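Local coordinates for protein fructuronate-tagaturonate epimerase UxaE from Cohnella laeviribosi in complex with 1 glycerol (Cohnella laeviribosi, PDB 6IL9) that catalyses the epimerisation of fructuronate and tagaturonate, probably at the zinc ion held in its TIM-barrel domain, at residues Glu246-Met251 against Phe285-Glu290; Ile254-Ile259 against Ile292-Asp297; Asp297-Ala302 against Gly337-Ile342. One frame throughout, in Å; residues are numbered along the deposited sequence.

In the fold
The three contacts follow the layering of a TIM barrel from shell to wall. Contacts 1 and 2 join the same two elements, helix 234-259 and helix 281-293 with the turn after it, at successive levels and with centres about 10 Å apart. Contact 1 is buried and apolar where the helices meet; contact 2 is partly exposed, adding an aromatic face, a salt bridge and waters where the second helix has ended. Contact 3, also buried, is built of backbone hydrogen bonds between parallel strands. It shares Asp297 with contact 2, and its Tyr338 and Met301 pack against Ala288 of contact 1, tying wall to shell.

Contact 1. Residues Glu246-Met251 against Phe285-Glu290; sequences EAIQFM and FLVASE
Ile248 and Met251 face Val287 across two helices whose short segments run in broadly the same direction, their axes 10.4 Å apart at closest approach and crossing at -33°. The nearest backbone pair is Ile248 and Val287, and the isoleucine does most of the joining. Its CG1 lies anti to the carbonyl carbon (chi1 -67°), and with the extended chi2 (166°) this carries the CD1 methyl up against the neighbouring helix. There CD1 meets Leu286 CD2 at 4.0 Å, the two side chains crossing at about a right angle, and also reaches Val287 CG2 at 4.1 Å. The other branch, Ile248 CG2, rests on Glu290 CB at 4.0 Å. Glu290 offers CB here, while its carboxylate is held by Tyr218, His213 and Lys217 of helix 208-218. One turn further on, the extended chain of Met251 brings SD to 4.0 Å from Val287 CG1, so each valine methyl has a partner of its own. No hydrogen bond crosses between the segments, and the tie is purely van der Waals. Such side-by-side packing of successive helices outside the strands is what builds the helical shell of a TIM barrel.

Contact 2. Residues Ile254-Ile259 against Ile292-Asp297; sequences IYEKYI and IGKNVD
Tyr255 lays one face of its ring against the backbone of Val296 and Asp297. Val296 CA stands 4.0 Å from the ring centroid and 16° off the normal, a CH-pi contact, while Asp297 N is over the same face nearer the rim. The valine side chain runs counter to the ring's own direction and sets CG1 3.9 Å from Tyr255 CG; farther along, Tyr255 OH reaches Asp297 CB at 3.4 Å. The ring is carried out to the loop because chi1 is 178°, CG lying opposite the backbone N. Changing Tyr255 to a serine would probably open a gap beside Val296 and leave the loop backbone without the flat surface it lies on. Toward solvent, Glu256 OE2 and Lys294 NZ form a long salt bridge of 3.5 Å. Two waters bridge the same residues: one links the charged ends, accepting from Lys294 NZ and donating weakly to Glu256 OE1, and the other joins Glu256 OE2 to the backbone, donating to Lys294 O at 2.6 Å. Behind this shell, Lys89 pairs with the carboxylate of Asp297, and Phe268 of strand 267-271 touches Val296 from the barrel wall. The helix ends in a Schellman motif with Asn295, at positive phi, as its C-prime residue, here forming the alpha-to-beta connection from helix 281-293 to strand 300-302 of the TIM barrel.

Contact 3. Residues Asp297-Ala302 against Gly337-Ile342; sequences DIFSMA and GYKLSI
Ser300 and Met301 pair with Lys339 and Leu340 in parallel register, and three backbone hydrogen bonds zip the two edges together. Lys339 N gives to Phe299 O at 3.0 Å, Met301 N to Lys339 O, and Ser341 N to Met301 O at 2.9 Å. A CA-H...O contact of 3.0 Å from Ser300 CA also leans on Lys339 O. Ser341 O, buried here, has no hydrogen-bond partner in the model; Ala302 CA approaches it at 3.4 Å in another such contact. The packing is close at Tyr338 as well. Its CB is 3.7 Å from Ile298 CG2, and a chi1 of 56°, with CG between the backbone N and the carbonyl carbon, turns the ring beside Met301, whose CB is 3.6 Å from Tyr338 CE1. The bent chain of Met301 brings CE back to the phenol end, and Tyr338 OH is hydrogen-bonded to His284 NE2 of helix 281-293. The other face is more polar: Lys339 NZ passes obliquely by the Phe299 ring, 3.6 Å from CZ, on its way to Thr93 and the carbonyls of Ser91 and Phe363, while Ser300 OG and Ser341 OG both hydrogen-bond to Glu269 OE2. At the entrance to the strands the contact slackens. Exposed Asp297 keeps its side chain well away from segment 337-342, and partly exposed Gly337 makes no touch; its positive phi would jam a CB against the preceding carbonyl. The opposite end leads inward, with the side chain of Ala302 about 6 Å from the zinc ion and His343, a zinc ligand, directly after Ile342. A wall mainly apolar toward the helices and polar within is consistent with an inner end beside the metal site; apart from that site, the single oxygen Glu269 OE2 probably fixes the rotation of both serines.

Contact 1. Residues Glu246-Met251 against Phe285-Glu290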
ATOM      1  N   GLU A 246      -4.791  23.881  10.368  1.00 25.08           N
ATOM      2  CA  GLU A 246      -4.358  24.045   8.985  1.00 25.42           C
ATOM      3  C   GLU A 246      -4.496  22.737   8.212  1.00 25.26           C
ATOM      4  O   GLU A 246      -4.851  22.741   7.028  1.00 22.84           O
ATOM      5  CB  GLU A 246      -2.918  24.559   8.943  1.00 28.51           C
ATOM      6  CG  GLU A 246      -2.398  24.808   7.541  1.00 35.29           C
ATOM      7  CD  GLU A 246      -0.969  25.330   7.532  1.00 41.59           C
ATOM      8  OE1 GLU A 246      -0.525  25.876   8.570  1.00 43.08           O
ATOM      9  OE2 GLU A 246      -0.294  25.198   6.485  1.00 42.76           O
ATOM     10  N   ALA A 247      -4.234  21.607   8.873  1.00 23.28           N
ATOM     11  CA  ALA A 247      -4.411  20.318   8.216  1.00 23.41           C
ATOM     12  C   ALA A 247      -5.881  20.045   7.921  1.00 20.77           C
ATOM     13  O   ALA A 247      -6.214  19.510   6.861  1.00 20.85           O
ATOM     14  CB  ALA A 247      -3.814  19.203   9.075  1.00 22.79           C
ATOM     15  N   ILE A 248      -6.766  20.394   8.856  1.00 19.22           N
ATOM     16  CA  ILE A 248      -8.204  20.225   8.642  1.00 20.68           C
ATOM     17  C   ILE A 248      -8.658  21.045   7.445  1.00 22.44           C
ATOM     18  O   ILE A 248      -9.412  20.568   6.588  1.00 18.39           O
ATOM     19  CB  ILE A 248      -8.975  20.621   9.911  1.00 19.37           C
ATOM     20  CG1 ILE A 248      -8.673  19.634  11.043  1.00 19.50           C
ATOM     21  CG2 ILE A 248     -10.495  20.713   9.636  1.00 19.28           C
ATOM     22  CD1 ILE A 248      -9.130  20.141  12.406  1.00 22.32           C
ATOM     23  N   GLN A 249      -8.210  22.301   7.374  1.00 18.75           N
ATOM     24  CA  GLN A 249      -8.581  23.146   6.244  1.00 20.63           C
ATOM     25  C   GLN A 249      -8.114  22.537   4.935  1.00 19.82           C
ATOM     26  O   GLN A 249      -8.812  22.622   3.916  1.00 20.80           O
ATOM     27  CB  GLN A 249      -7.995  24.544   6.426  1.00 23.01           C
ATOM     28  CG  GLN A 249      -8.578  25.285   7.587  1.00 23.70           C
ATOM     29  CD  GLN A 249     -10.064  25.490   7.436  1.00 35.11           C
ATOM     30  OE1 GLN A 249     -10.852  25.097   8.304  1.00 39.18           O
ATOM     31  NE2 GLN A 249     -10.464  26.101   6.324  1.00 37.89           N
ATOM     32  N   PHE A 250      -6.938  21.910   4.954  1.00 19.96           N
ATOM     33  CA  PHE A 250      -6.382  21.281   3.763  1.00 20.25           C
ATOM     34  C   PHE A 250      -7.195  20.056   3.365  1.00 21.40           C
ATOM     35  O   PHE A 250      -7.448  19.835   2.177  1.00 20.96           O
ATOM     36  CB  PHE A 250      -4.915  20.916   4.022  1.00 21.41           C
ATOM     37  CG  PHE A 250      -4.226  20.248   2.858  1.00 22.43           C
ATOM     38  CD1 PHE A 250      -4.094  20.899   1.637  1.00 23.76           C
ATOM     39  CD2 PHE A 250      -3.685  18.979   3.001  1.00 23.20           C
ATOM     40  CE1 PHE A 250      -3.451  20.288   0.571  1.00 25.81           C
ATOM     41  CE2 PHE A 250      -3.042  18.355   1.939  1.00 24.58           C
ATOM     42  CZ  PHE A 250      -2.931  19.008   0.719  1.00 24.32           C
ATOM     43  N   MET A 251      -7.614  19.255   4.351  1.00 18.67           N
ATOM     44  CA  MET A 251      -8.500  18.126   4.084  1.00 19.47           C
ATOM     45  C   MET A 251      -9.775  18.585   3.383  1.00 18.05           C
ATOM     46  O   MET A 251     -10.187  18.013   2.366  1.00 18.61           O
ATOM     47  CB  MET A 251      -8.848  17.411   5.400  1.00 19.37           C
ATOM     48  CG  MET A 251      -7.686  16.756   6.147  1.00 20.85           C
ATOM     49  SD  MET A 251      -8.049  16.375   7.906  1.00 14.19           S
ATOM     50  CE  MET A 251      -6.372  16.235   8.514  1.00 20.07           C
ATOM     51  N   PHE A 285     -10.773  12.910  17.666  1.00 21.05           N
ATOM     52  CA  PHE A 285     -12.181  13.291  17.736  1.00 21.15           C
ATOM     53  C   PHE A 285     -12.412  14.677  17.142  1.00 22.37           C
ATOM     54  O   PHE A 285     -13.361  14.887  16.379  1.00 19.37           O
ATOM     55  CB  PHE A 285     -12.672  13.254  19.184  1.00 23.13           C
ATOM     56  CG  PHE A 285     -14.122  13.617  19.330  1.00 20.84           C
ATOM     57  CD1 PHE A 285     -15.117  12.662  19.139  1.00 19.50           C
ATOM     58  CD2 PHE A 285     -14.505  14.916  19.638  1.00 23.62           C
ATOM     59  CE1 PHE A 285     -16.453  12.992  19.263  1.00 20.90           C
ATOM     60  CE2 PHE A 285     -15.831  15.251  19.754  1.00 20.39           C
ATOM     61  CZ  PHE A 285     -16.818  14.286  19.565  1.00 27.69           C
ATOM     62  N   LEU A 286     -11.575  15.648  17.512  1.00 22.35           N
ATOM     63  CA  LEU A 286     -11.784  17.009  17.021  1.00 21.90           C
ATOM     64  C   LEU A 286     -11.631  17.080  15.502  1.00 19.21           C
ATOM     65  O   LEU A 286     -12.450  17.703  14.816  1.00 20.15           O
ATOM     66  CB  LEU A 286     -10.807  17.967  17.705  1.00 21.80           C
ATOM     67  CG  LEU A 286     -10.900  19.439  17.281  1.00 23.85           C
ATOM     68  CD1 LEU A 286     -10.788  20.340  18.510  1.00 27.28           C
ATOM     69  CD2 LEU A 286      -9.801  19.774  16.297  1.00 23.98           C
ATOM     70  N   VAL A 287     -10.592  16.440  14.964  1.00 19.84           N
ATOM     71  CA  VAL A 287     -10.379  16.447  13.519  1.00 19.12           C
ATOM     72  C   VAL A 287     -11.587  15.847  12.813  1.00 18.94           C
ATOM     73  O   VAL A 287     -12.150  16.448  11.891  1.00 17.44           O
ATOM     74  CB  VAL A 287      -9.084  15.694  13.164  1.00 19.70           C
ATOM     75  CG1 VAL A 287      -8.984  15.478  11.640  1.00 20.11           C
ATOM     76  CG2 VAL A 287      -7.862  16.439  13.705  1.00 20.51           C
ATOM     77  N   ALA A 288     -12.026  14.669  13.268  1.00 17.56           N
ATOM     78  CA  ALA A 288     -13.150  13.998  12.620  1.00 17.00           C
ATOM     79  C   ALA A 288     -14.422  14.821  12.742  1.00 17.50           C
ATOM     80  O   ALA A 288     -15.161  14.985  11.766  1.00 18.23           O
ATOM     81  CB  ALA A 288     -13.356  12.606  13.233  1.00 19.37           C
ATOM     82  N   SER A 289     -14.674  15.379  13.928  1.00 16.52           N
ATOM     83  CA  SER A 289     -15.884  16.159  14.132  1.00 17.50           C
ATOM     84  C   SER A 289     -15.927  17.355  13.193  1.00 19.36           C
ATOM     85  O   SER A 289     -16.984  17.692  12.649  1.00 19.56           O
ATOM     86  CB  SER A 289     -15.962  16.620  15.587  1.00 22.39           C
ATOM     87  OG  SER A 289     -17.202  17.235  15.847  1.00 25.51           O
ATOM     88  N   GLU A 290     -14.785  18.011  12.990  1.00 18.63           N
ATOM     89  CA  GLU A 290     -14.754  19.163  12.099  1.00 16.79           C
ATOM     90  C   GLU A 290     -14.999  18.753  10.659  1.00 17.22           C
ATOM     91  O   GLU A 290     -15.703  19.448   9.923  1.00 20.11           O
ATOM     92  CB  GLU A 290     -13.413  19.884  12.208  1.00 18.96           C
ATOM     93  CG  GLU A 290     -13.226  20.595  13.527  1.00 21.01           C
ATOM     94  CD  GLU A 290     -14.358  21.553  13.823  1.00 26.29           C
ATOM     95  OE1 GLU A 290     -14.489  22.582  13.114  1.00 24.48           O
ATOM     96  OE2 GLU A 290     -15.123  21.270  14.763  1.00 25.56           O
TER

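Contact 2. Residues Ile254-Ile259 against Ile292-Asp297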
ATOM      1  N   ILE A 254      -9.167  19.863  -0.313  1.00 20.66           N
ATOM      2  CA  ILE A 254      -8.953  18.773  -1.265  1.00 18.45           C
ATOM      3  C   ILE A 254     -10.252  18.012  -1.504  1.00 20.36           C
ATOM      4  O   ILE A 254     -10.596  17.677  -2.647  1.00 17.18           O
ATOM      5  CB  ILE A 254      -7.835  17.842  -0.758  1.00 19.47           C
ATOM      6  CG1 ILE A 254      -6.475  18.563  -0.752  1.00 19.67           C
ATOM      7  CG2 ILE A 254      -7.786  16.566  -1.579  1.00 20.43           C
ATOM      8  CD1 ILE A 254      -6.041  19.114  -2.109  1.00 22.76           C
ATOM      9  N   TYR A 255     -10.983  17.702  -0.432  1.00 16.66           N
ATOM     10  CA  TYR A 255     -12.245  16.985  -0.599  1.00 17.03           C
ATOM     11  C   TYR A 255     -13.180  17.737  -1.543  1.00 19.80           C
ATOM     12  O   TYR A 255     -13.742  17.155  -2.481  1.00 18.21           O
ATOM     13  CB  TYR A 255     -12.934  16.755   0.752  1.00 17.97           C
ATOM     14  CG  TYR A 255     -14.254  16.059   0.519  1.00 18.28           C
ATOM     15  CD1 TYR A 255     -14.290  14.701   0.201  1.00 20.11           C
ATOM     16  CD2 TYR A 255     -15.458  16.761   0.549  1.00 18.85           C
ATOM     17  CE1 TYR A 255     -15.472  14.058  -0.074  1.00 21.81           C
ATOM     18  CE2 TYR A 255     -16.663  16.117   0.278  1.00 21.46           C
ATOM     19  CZ  TYR A 255     -16.658  14.766  -0.025  1.00 22.23           C
ATOM     20  OH  TYR A 255     -17.841  14.119  -0.304  1.00 25.32           O
ATOM     21  N   GLU A 256     -13.341  19.043  -1.321  1.00 19.43           N
ATOM     22  CA  GLU A 256     -14.291  19.797  -2.126  1.00 21.20           C
ATOM     23  C   GLU A 256     -13.780  20.020  -3.544  1.00 22.53           C
ATOM     24  O   GLU A 256     -14.574  20.000  -4.490  1.00 22.70           O
ATOM     25  CB  GLU A 256     -14.612  21.129  -1.443  1.00 23.53           C
ATOM     26  CG  GLU A 256     -15.379  20.948  -0.148  1.00 23.66           C
ATOM     27  CD  GLU A 256     -15.569  22.243   0.640  1.00 30.02           C
ATOM     28  OE1 GLU A 256     -14.939  23.272   0.307  1.00 33.59           O
ATOM     29  OE2 GLU A 256     -16.362  22.225   1.605  1.00 34.05           O
ATOM     30  N   LYS A 257     -12.470  20.202  -3.716  1.00 21.41           N
ATOM     31  CA  LYS A 257     -11.933  20.498  -5.044  1.00 21.63           C
ATOM     32  C   LYS A 257     -11.880  19.254  -5.926  1.00 22.86           C
ATOM     33  O   LYS A 257     -12.164  19.336  -7.129  1.00 23.90           O
ATOM     34  CB  LYS A 257     -10.541  21.126  -4.928  1.00 20.51           C
ATOM     35  CG  LYS A 257     -10.029  21.754  -6.237  1.00 24.06           C
ATOM     36  CD  LYS A 257      -8.761  22.583  -6.040  1.00 24.99           C
ATOM     37  CE  LYS A 257      -8.242  23.136  -7.376  1.00 26.18           C
ATOM     38  NZ  LYS A 257      -7.003  23.959  -7.193  1.00 27.37           N
ATOM     39  N   TYR A 258     -11.540  18.093  -5.353  1.00 20.05           N
ATOM     40  CA  TYR A 258     -11.167  16.918  -6.140  1.00 22.99           C
ATOM     41  C   TYR A 258     -11.996  15.667  -5.871  1.00 23.23           C
ATOM     42  O   TYR A 258     -12.218  14.886  -6.800  1.00 22.25           O
ATOM     43  CB  TYR A 258      -9.692  16.571  -5.896  1.00 21.32           C
ATOM     44  CG  TYR A 258      -8.741  17.606  -6.447  1.00 23.06           C
ATOM     45  CD1 TYR A 258      -8.667  17.844  -7.813  1.00 26.74           C
ATOM     46  CD2 TYR A 258      -7.928  18.347  -5.604  1.00 22.22           C
ATOM     47  CE1 TYR A 258      -7.811  18.789  -8.325  1.00 24.41           C
ATOM     48  CE2 TYR A 258      -7.057  19.292  -6.103  1.00 25.10           C
ATOM     49  CZ  TYR A 258      -7.006  19.510  -7.467  1.00 25.81           C
ATOM     50  OH  TYR A 258      -6.136  20.454  -7.962  1.00 26.49           O
ATOM     51  N   ILE A 259     -12.433  15.430  -4.642  1.00 20.71           N
ATOM     52  CA  ILE A 259     -13.130  14.177  -4.332  1.00 20.15           C
ATOM     53  C   ILE A 259     -14.616  14.279  -4.639  1.00 20.70           C
ATOM     54  O   ILE A 259     -15.168  13.452  -5.368  1.00 21.89           O
ATOM     55  CB  ILE A 259     -12.888  13.790  -2.858  1.00 20.68           C
ATOM     56  CG1 ILE A 259     -11.394  13.869  -2.517  1.00 20.88           C
ATOM     57  CG2 ILE A 259     -13.473  12.403  -2.549  1.00 18.05           C
ATOM     58  CD1 ILE A 259     -10.527  12.885  -3.292  1.00 22.68           C
ATOM     59  N   ILE A 292     -16.528  15.936   9.517  1.00 22.31           N
ATOM     60  CA  ILE A 292     -17.882  15.434   9.330  1.00 23.63           C
ATOM     61  C   ILE A 292     -18.878  16.591   9.364  1.00 25.31           C
ATOM     62  O   ILE A 292     -19.851  16.624   8.596  1.00 26.26           O
ATOM     63  CB  ILE A 292     -18.185  14.349  10.383  1.00 24.51           C
ATOM     64  CG1 ILE A 292     -17.173  13.203  10.264  1.00 26.34           C
ATOM     65  CG2 ILE A 292     -19.548  13.798  10.186  1.00 28.68           C
ATOM     66  CD1 ILE A 292     -17.235  12.445   8.965  1.00 28.37           C
ATOM     67  N   GLY A 293     -18.605  17.599  10.198  1.00 22.30           N
ATOM     68  CA  GLY A 293     -19.437  18.792  10.209  1.00 23.28           C
ATOM     69  C   GLY A 293     -19.435  19.546   8.891  1.00 26.60           C
ATOM     70  O   GLY A 293     -20.401  20.237   8.568  1.00 27.54           O
ATOM     71  N   LYS A 294     -18.363  19.419   8.108  1.00 21.64           N
ATOM     72  CA  LYS A 294     -18.268  20.084   6.815  1.00 21.89           C
ATOM     73  C   LYS A 294     -18.636  19.166   5.653  1.00 20.96           C
ATOM     74  O   LYS A 294     -18.298  19.468   4.500  1.00 21.14           O
ATOM     75  CB  LYS A 294     -16.864  20.663   6.614  1.00 24.88           C
ATOM     76  CG  LYS A 294     -16.664  21.985   7.344  1.00 30.82           C
ATOM     77  CD  LYS A 294     -17.424  23.104   6.634  1.00 35.36           C
ATOM     78  CE  LYS A 294     -16.600  23.675   5.481  1.00 40.66           C
ATOM     79  NZ  LYS A 294     -17.451  24.168   4.356  1.00 43.76           N
ATOM     80  N   ASN A 295     -19.307  18.049   5.938  1.00 20.17           N
ATOM     81  CA  ASN A 295     -19.859  17.142   4.937  1.00 22.88           C
ATOM     82  C   ASN A 295     -18.785  16.374   4.177  1.00 19.91           C
ATOM     83  O   ASN A 295     -19.031  15.902   3.061  1.00 21.16           O
ATOM     84  CB  ASN A 295     -20.774  17.897   3.961  1.00 25.32           C
ATOM     85  CG  ASN A 295     -21.842  18.718   4.685  1.00 31.02           C
ATOM     86  OD1 ASN A 295     -21.829  19.953   4.657  1.00 40.54           O
ATOM     87  ND2 ASN A 295     -22.762  18.033   5.344  1.00 28.17           N
ATOM     88  N   VAL A 296     -17.605  16.210   4.766  1.00 18.04           N
ATOM     89  CA  VAL A 296     -16.537  15.450   4.119  1.00 17.99           C
ATOM     90  C   VAL A 296     -16.840  13.962   4.254  1.00 17.18           C
ATOM     91  O   VAL A 296     -17.205  13.489   5.337  1.00 18.44           O
ATOM     92  CB  VAL A 296     -15.173  15.801   4.735  1.00 19.04           C
ATOM     93  CG1 VAL A 296     -14.093  14.867   4.187  1.00 19.22           C
ATOM     94  CG2 VAL A 296     -14.822  17.274   4.454  1.00 18.55           C
ATOM     95  N   ASP A 297     -16.683  13.219   3.151  1.00 16.82           N
ATOM     96  CA  ASP A 297     -16.973  11.785   3.094  1.00 19.99           C
ATOM     97  C   ASP A 297     -15.658  11.031   3.264  1.00 17.80           C
ATOM     98  O   ASP A 297     -14.836  10.998   2.349  1.00 19.85           O
ATOM     99  CB  ASP A 297     -17.643  11.431   1.767  1.00 18.58           C
ATOM    100  CG  ASP A 297     -18.043   9.968   1.668  1.00 22.78           C
ATOM    101  OD1 ASP A 297     -18.072   9.264   2.696  1.00 22.96           O
ATOM    102  OD2 ASP A 297     -18.349   9.524   0.537  1.00 26.39           O
TER
HETATM  103  O   HOH W   1     -15.568  24.625   2.469  1.00 29.92           O
HETATM  104  O   HOH W   2     -17.463  19.418   2.047  1.00 32.32           O

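Contact 3. Residues Asp297-Ala302 against Gly337-Ile342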
ATOM      1  N   ASP A 297     -16.683  13.219   3.151  1.00 16.82           N
ATOM      2  CA  ASP A 297     -16.973  11.785   3.094  1.00 19.99           C
ATOM      3  C   ASP A 297     -15.658  11.031   3.264  1.00 17.80           C
ATOM      4  O   ASP A 297     -14.836  10.998   2.349  1.00 19.85           O
ATOM      5  CB  ASP A 297     -17.643  11.431   1.767  1.00 18.58           C
ATOM      6  CG  ASP A 297     -18.043   9.968   1.668  1.00 22.78           C
ATOM      7  OD1 ASP A 297     -18.072   9.264   2.696  1.00 22.96           O
ATOM      8  OD2 ASP A 297     -18.349   9.524   0.537  1.00 26.39           O
ATOM      9  N   ILE A 298     -15.459  10.444   4.437  1.00 16.44           N
ATOM     10  CA  ILE A 298     -14.183   9.832   4.805  1.00 17.05           C
ATOM     11  C   ILE A 298     -14.309   8.320   4.695  1.00 16.60           C
ATOM     12  O   ILE A 298     -15.238   7.733   5.257  1.00 17.07           O
ATOM     13  CB  ILE A 298     -13.782  10.240   6.234  1.00 19.11           C
ATOM     14  CG1 ILE A 298     -13.809  11.773   6.370  1.00 21.20           C
ATOM     15  CG2 ILE A 298     -12.434   9.640   6.609  1.00 21.59           C
ATOM     16  CD1 ILE A 298     -13.619  12.270   7.803  1.00 23.75           C
ATOM     17  N   PHE A 299     -13.357   7.681   3.996  1.00 15.03           N
ATOM     18  CA  PHE A 299     -13.257   6.223   3.986  1.00 16.46           C
ATOM     19  C   PHE A 299     -12.497   5.738   5.210  1.00 15.78           C
ATOM     20  O   PHE A 299     -12.947   4.826   5.918  1.00 13.47           O
ATOM     21  CB  PHE A 299     -12.575   5.768   2.682  1.00 17.10           C
ATOM     22  CG  PHE A 299     -12.076   4.334   2.675  1.00 16.13           C
ATOM     23  CD1 PHE A 299     -12.916   3.286   2.313  1.00 20.69           C
ATOM     24  CD2 PHE A 299     -10.737   4.053   2.946  1.00 18.92           C
ATOM     25  CE1 PHE A 299     -12.430   1.971   2.257  1.00 16.66           C
ATOM     26  CE2 PHE A 299     -10.258   2.754   2.913  1.00 19.63           C
ATOM     27  CZ  PHE A 299     -11.102   1.712   2.565  1.00 18.12           C
ATOM     28  N   SER A 300     -11.366   6.378   5.506  1.00 13.77           N
ATOM     29  CA  SER A 300     -10.531   5.928   6.609  1.00 15.78           C
ATOM     30  C   SER A 300      -9.692   7.083   7.127  1.00 16.72           C
ATOM     31  O   SER A 300      -9.486   8.090   6.440  1.00 15.13           O
ATOM     32  CB  SER A 300      -9.635   4.758   6.177  1.00 15.34           C
ATOM     33  OG  SER A 300      -8.725   5.204   5.189  1.00 19.19           O
ATOM     34  N   MET A 301      -9.233   6.925   8.365  1.00 16.29           N
ATOM     35  CA  MET A 301      -8.330   7.856   9.026  1.00 16.75           C
ATOM     36  C   MET A 301      -7.123   7.066   9.495  1.00 17.38           C
ATOM     37  O   MET A 301      -7.280   6.021  10.130  1.00 16.43           O
ATOM     38  CB  MET A 301      -9.010   8.526  10.221  1.00 20.03           C
ATOM     39  CG  MET A 301      -8.132   9.494  10.978  1.00 27.04           C
ATOM     40  SD  MET A 301      -8.390  11.170  10.367  1.00 31.39           S
ATOM     41  CE  MET A 301     -10.206  11.316  10.626  1.00 10.76           C
ATOM     42  N   ALA A 302      -5.928   7.555   9.176  1.00 20.44           N
ATOM     43  CA  ALA A 302      -4.702   6.880   9.596  1.00 22.67           C
ATOM     44  C   ALA A 302      -4.015   7.752  10.629  1.00 25.06           C
ATOM     45  O   ALA A 302      -3.276   8.675  10.263  1.00 24.43           O
ATOM     46  CB  ALA A 302      -3.771   6.625   8.406  1.00 21.87           C
ATOM     47  N   GLY A 337     -18.249   6.788  11.358  1.00 14.65           N
ATOM     48  CA  GLY A 337     -18.571   5.891  10.265  1.00 15.65           C
ATOM     49  C   GLY A 337     -17.394   5.436   9.418  1.00 13.75           C
ATOM     50  O   GLY A 337     -17.545   4.479   8.651  1.00 15.50           O
ATOM     51  N   TYR A 338     -16.245   6.112   9.489  1.00 14.85           N
ATOM     52  CA  TYR A 338     -15.096   5.702   8.695  1.00 15.40           C
ATOM     53  C   TYR A 338     -14.339   4.604   9.439  1.00 16.81           C
ATOM     54  O   TYR A 338     -14.685   4.235  10.565  1.00 17.23           O
ATOM     55  CB  TYR A 338     -14.199   6.912   8.395  1.00 13.64           C
ATOM     56  CG  TYR A 338     -13.745   7.630   9.640  1.00 15.02           C
ATOM     57  CD1 TYR A 338     -12.645   7.178  10.371  1.00 15.04           C
ATOM     58  CD2 TYR A 338     -14.416   8.766  10.092  1.00 14.77           C
ATOM     59  CE1 TYR A 338     -12.249   7.826  11.525  1.00 15.94           C
ATOM     60  CE2 TYR A 338     -14.013   9.426  11.230  1.00 17.55           C
ATOM     61  CZ  TYR A 338     -12.933   8.942  11.944  1.00 14.28           C
ATOM     62  OH  TYR A 338     -12.548   9.604  13.085  1.00 17.49           O
ATOM     63  N   LYS A 339     -13.294   4.063   8.803  1.00 14.00           N
ATOM     64  CA  LYS A 339     -12.488   2.989   9.375  1.00 14.91           C
ATOM     65  C   LYS A 339     -11.136   3.517   9.833  1.00 14.92           C
ATOM     66  O   LYS A 339     -10.597   4.459   9.253  1.00 15.85           O
ATOM     67  CB  LYS A 339     -12.234   1.874   8.349  1.00 15.51           C
ATOM     68  CG  LYS A 339     -13.450   1.426   7.571  1.00 19.48           C
ATOM     69  CD  LYS A 339     -13.150   0.145   6.818  1.00 19.10           C
ATOM     70  CE  LYS A 339     -12.084   0.322   5.758  1.00 16.34           C
ATOM     71  NZ  LYS A 339     -12.008  -0.899   4.866  1.00 19.59           N
ATOM     72  N   LEU A 340     -10.559   2.856  10.837  1.00 14.02           N
ATOM     73  CA  LEU A 340      -9.155   3.086  11.151  1.00 13.43           C
ATOM     74  C   LEU A 340      -8.268   2.465  10.085  1.00 15.43           C
ATOM     75  O   LEU A 340      -8.528   1.357   9.601  1.00 15.19           O
ATOM     76  CB  LEU A 340      -8.801   2.484  12.508  1.00 15.57           C
ATOM     77  CG  LEU A 340      -9.412   3.133  13.737  1.00 16.53           C
ATOM     78  CD1 LEU A 340      -8.864   2.411  14.973  1.00 16.01           C
ATOM     79  CD2 LEU A 340      -9.092   4.612  13.776  1.00 17.91           C
ATOM     80  N   SER A 341      -7.204   3.182   9.733  1.00 13.77           N
ATOM     81  CA  SER A 341      -6.210   2.715   8.772  1.00 16.59           C
ATOM     82  C   SER A 341      -4.866   2.568   9.466  1.00 16.93           C
ATOM     83  O   SER A 341      -4.411   3.493  10.147  1.00 18.70           O
ATOM     84  CB  SER A 341      -6.097   3.691   7.604  1.00 18.11           C
ATOM     85  OG  SER A 341      -5.205   3.179   6.637  1.00 18.80           O
ATOM     86  N   ILE A 342      -4.231   1.413   9.284  1.00 15.65           N
ATOM     87  CA  ILE A 342      -2.944   1.098   9.903  1.00 17.91           C
ATOM     88  C   ILE A 342      -1.874   1.175   8.825  1.00 15.76           C
ATOM     89  O   ILE A 342      -1.789   0.288   7.970  1.00 16.91           O
ATOM     90  CB  ILE A 342      -2.946  -0.298  10.549  1.00 16.03           C
ATOM     91  CG1 ILE A 342      -4.239  -0.565  11.330  1.00 18.82           C
ATOM     92  CG2 ILE A 342      -1.696  -0.481  11.414  1.00 17.83           C
ATOM     93  CD1 ILE A 342      -4.445   0.328  12.517  1.00 20.95           C
TER